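MNT antitoxin (PDB 7AE2) neutralises its cognate toxin HepT mostly by di-AMPylating it, adding one AMP to a tyrosine and a second AMP to the first. Local coordinates at residues 27-32 / 105-110. Sequence-based numbering, arbitrary orientation.
Sequences MLVLFG and GKVLYE
Leu28 pairs with Leu108 and Tyr109, and Leu30 with Lys106, through five backbone hydrogen bonds. Leu30 and Lys106 form a hydrogen-bonded antiparallel pair: Leu30 N donates to Lys106 O at 2.8 Å, and Lys106 N to Leu30 O at 2.7 Å. The second bond is almost straight, 177° at the hydrogen. At the other end Leu28 N donates to Tyr109 O. Leu28 O accepts twice, from Leu108 N at 2.6 Å and from Tyr109 N at 3.1 Å; only the Tyr109 donor lies in the carbonyl plane, on a lone pair. Leu108 and Tyr109 share Leu28 as their partner, a classic beta bulge, and beyond it Val29 faces Val107.

The pairing joins strand 106-110, an outermost strand of the mixed sheet within this chain, to strand 25-31 of the nucleotidyltransferase fold. On its other side strand 25-31 bonds to strand 45-51, which carries Asp46, probably a magnesium ligand. Strand 25-31 leads into Gly32, which by similarity opens the GSX(10)DXD motif.

The apolar contacts divide between the two faces of the sheet. On the face of Leu28 and Leu30, the bulge turns Leu108 toward strand 25-31. Its CG lies anti to the carbonyl carbon (chi1 -60°), and CD1 reaches Leu30 CB at 3.8 Å and Leu28 CD2 at 4.0 Å. Leu28 CB also meets Tyr109 CB at 3.8 Å. Leu28 and Leu108 both touch Phe47 as well. On the opposite face Met27 crosses Val107 at about a right angle, its CG 4.2 Å from Val107 CG2. Val29 CG1 lies over Gly105 CA and Lys106 N, where the chain comes out of helix 95-104 and enters strand 106-110. Phe116 of helix 115-123 packs on Met27 and Val29 from this side.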
ATOM      1  N   MET B  27     -22.253   8.776 -14.305  1.00 57.40           N
ATOM      2  CA  MET B  27     -21.254   8.784 -15.365  1.00 54.70           C
ATOM      3  C   MET B  27     -20.026   8.013 -14.901  1.00 52.92           C
ATOM      4  O   MET B  27     -19.637   8.097 -13.733  1.00 51.39           O
ATOM      5  CB  MET B  27     -20.869  10.217 -15.758  1.00 57.03           C
ATOM      6  CG  MET B  27     -19.961  10.310 -16.976  1.00 58.96           C
ATOM      7  SD  MET B  27     -19.570  12.011 -17.432  1.00 64.85           S
ATOM      8  CE  MET B  27     -18.687  12.565 -15.976  1.00 64.04           C
ATOM      9  N   LEU B  28     -19.428   7.259 -15.821  1.00 56.20           N
ATOM     10  CA  LEU B  28     -18.195   6.522 -15.566  1.00 49.85           C
ATOM     11  C   LEU B  28     -17.221   6.829 -16.689  1.00 50.46           C
ATOM     12  O   LEU B  28     -17.541   6.616 -17.863  1.00 51.34           O
ATOM     13  CB  LEU B  28     -18.453   5.016 -15.477  1.00 49.52           C
ATOM     14  CG  LEU B  28     -17.212   4.135 -15.312  1.00 49.08           C
ATOM     15  CD1 LEU B  28     -16.575   4.349 -13.948  1.00 48.43           C
ATOM     16  CD2 LEU B  28     -17.555   2.669 -15.527  1.00 49.37           C
ATOM     17  N   VAL B  29     -16.037   7.325 -16.334  1.00 50.35           N
ATOM     18  CA  VAL B  29     -15.027   7.736 -17.304  1.00 51.38           C
ATOM     19  C   VAL B  29     -13.727   6.999 -17.009  1.00 51.25           C
ATOM     20  O   VAL B  29     -13.293   6.931 -15.854  1.00 53.05           O
ATOM     21  CB  VAL B  29     -14.803   9.259 -17.279  1.00 52.93           C
ATOM     22  CG1 VAL B  29     -13.795   9.664 -18.342  1.00 53.80           C
ATOM     23  CG2 VAL B  29     -16.118   9.999 -17.476  1.00 52.82           C
ATOM     24  N   LEU B  30     -13.111   6.453 -18.052  1.00 52.27           N
ATOM     25  CA  LEU B  30     -11.800   5.826 -17.951  1.00 54.38           C
ATOM     26  C   LEU B  30     -10.735   6.824 -18.382  1.00 55.56           C
ATOM     27  O   LEU B  30     -10.858   7.455 -19.437  1.00 56.97           O
ATOM     28  CB  LEU B  30     -11.721   4.566 -18.814  1.00 53.68           C
ATOM     29  CG  LEU B  30     -10.356   3.870 -18.860  1.00 59.46           C
ATOM     30  CD1 LEU B  30     -10.079   3.102 -17.572  1.00 59.04           C
ATOM     31  CD2 LEU B  30     -10.249   2.957 -20.074  1.00 61.18           C
ATOM     32  N   PHE B  31      -9.696   6.966 -17.563  1.00 59.01           N
ATOM     33  CA  PHE B  31      -8.578   7.847 -17.865  1.00 64.11           C
ATOM     34  C   PHE B  31      -7.290   7.161 -17.432  1.00 68.64           C
ATOM     35  O   PHE B  31      -7.300   6.048 -16.896  1.00 68.56           O
ATOM     36  CB  PHE B  31      -8.744   9.216 -17.191  1.00 66.39           C
ATOM     37  CG  PHE B  31      -8.740   9.162 -15.687  1.00 69.53           C
ATOM     38  CD1 PHE B  31      -9.900   8.876 -14.985  1.00 66.32           C
ATOM     39  CD2 PHE B  31      -7.578   9.413 -14.975  1.00 72.28           C
ATOM     40  CE1 PHE B  31      -9.898   8.831 -13.600  1.00 63.11           C
ATOM     41  CE2 PHE B  31      -7.570   9.370 -13.593  1.00 69.60           C
ATOM     42  CZ  PHE B  31      -8.731   9.080 -12.905  1.00 64.10           C
ATOM     43  N   GLY B  32      -6.171   7.835 -17.673  1.00 73.97           N
ATOM     44  CA  GLY B  32      -4.878   7.282 -17.332  1.00 76.87           C
ATOM     45  C   GLY B  32      -4.250   6.492 -18.460  1.00 80.59           C
ATOM     46  O   GLY B  32      -4.471   6.786 -19.638  1.00 83.34           O
ATOM     47  N   GLY B 105     -10.066  11.758 -20.734  1.00 65.93           N
ATOM     48  CA  GLY B 105     -10.883  10.627 -20.342  1.00 62.47           C
ATOM     49  C   GLY B 105     -11.742  10.097 -21.476  1.00 63.76           C
ATOM     50  O   GLY B 105     -12.145  10.821 -22.384  1.00 65.94           O
ATOM     51  N   LYS B 106     -12.020   8.798 -21.405  1.00 61.36           N
ATOM     52  CA  LYS B 106     -12.902   8.113 -22.342  1.00 64.21           C
ATOM     53  C   LYS B 106     -14.116   7.616 -21.570  1.00 61.51           C
ATOM     54  O   LYS B 106     -13.988   6.751 -20.696  1.00 59.76           O
ATOM     55  CB  LYS B 106     -12.175   6.955 -23.027  1.00 70.54           C
ATOM     56  CG  LYS B 106     -10.965   7.387 -23.843  1.00 76.38           C
ATOM     57  CD  LYS B 106     -10.308   6.211 -24.545  1.00 80.01           C
ATOM     58  CE  LYS B 106      -9.141   6.670 -25.408  1.00 80.25           C
ATOM     59  NZ  LYS B 106      -8.495   5.530 -26.115  1.00 79.13           N
ATOM     60  N   VAL B 107     -15.288   8.164 -21.885  1.00 60.01           N
ATOM     61  CA  VAL B 107     -16.487   7.869 -21.110  1.00 57.47           C
ATOM     62  C   VAL B 107     -16.950   6.445 -21.392  1.00 58.36           C
ATOM     63  O   VAL B 107     -17.014   6.006 -22.548  1.00 60.85           O
ATOM     64  CB  VAL B 107     -17.586   8.900 -21.413  1.00 58.27           C
ATOM     65  CG1 VAL B 107     -17.861   8.986 -22.911  1.00 61.71           C
ATOM     66  CG2 VAL B 107     -18.851   8.583 -20.638  1.00 60.49           C
ATOM     67  N   LEU B 108     -17.265   5.708 -20.330  1.00 54.90           N
ATOM     68  CA  LEU B 108     -17.765   4.339 -20.420  1.00 55.35           C
ATOM     69  C   LEU B 108     -19.255   4.221 -20.152  1.00 54.76           C
ATOM     70  O   LEU B 108     -19.929   3.420 -20.800  1.00 55.46           O
ATOM     71  CB  LEU B 108     -17.013   3.433 -19.439  1.00 53.97           C
ATOM     72  CG  LEU B 108     -15.501   3.347 -19.641  1.00 52.93           C
ATOM     73  CD1 LEU B 108     -14.874   2.521 -18.531  1.00 50.49           C
ATOM     74  CD2 LEU B 108     -15.190   2.749 -21.003  1.00 53.53           C
ATOM     75  N   TYR B 109     -19.781   4.988 -19.202  1.00 59.44           N
ATOM     76  CA  TYR B 109     -21.203   5.005 -18.896  1.00 63.42           C
ATOM     77  C   TYR B 109     -21.665   6.450 -18.818  1.00 63.17           C
ATOM     78  O   TYR B 109     -20.933   7.316 -18.328  1.00 60.41           O
ATOM     79  CB  TYR B 109     -21.513   4.276 -17.575  1.00 68.76           C
ATOM     80  CG  TYR B 109     -22.948   4.423 -17.119  1.00 73.36           C
ATOM     81  CD1 TYR B 109     -23.975   3.737 -17.760  1.00 77.22           C
ATOM     82  CD2 TYR B 109     -23.279   5.249 -16.052  1.00 73.74           C
ATOM     83  CE1 TYR B 109     -25.288   3.873 -17.352  1.00 79.39           C
ATOM     84  CE2 TYR B 109     -24.591   5.389 -15.637  1.00 76.84           C
ATOM     85  CZ  TYR B 109     -25.589   4.698 -16.292  1.00 80.41           C
ATOM     86  OH  TYR B 109     -26.894   4.831 -15.887  1.00 83.93           O
ATOM     87  N   GLU B 110     -22.877   6.711 -19.301  1.00 66.75           N
ATOM     88  CA  GLU B 110     -23.337   8.089 -19.428  1.00 74.24           C
ATOM     89  C   GLU B 110     -24.858   8.120 -19.424  1.00 78.60           C
ATOM     90  O   GLU B 110     -25.490   7.547 -20.317  1.00 79.85           O
ATOM     91  CB  GLU B 110     -22.784   8.711 -20.711  1.00 76.51           C
ATOM     92  CG  GLU B 110     -22.778  10.229 -20.733  1.00 77.39           C
ATOM     93  CD  GLU B 110     -22.262  10.787 -22.047  1.00 76.68           C
ATOM     94  OE1 GLU B 110     -21.864   9.986 -22.919  1.00 74.96           O
ATOM     95  OE2 GLU B 110     -22.257  12.025 -22.212  1.00 78.92           O
TER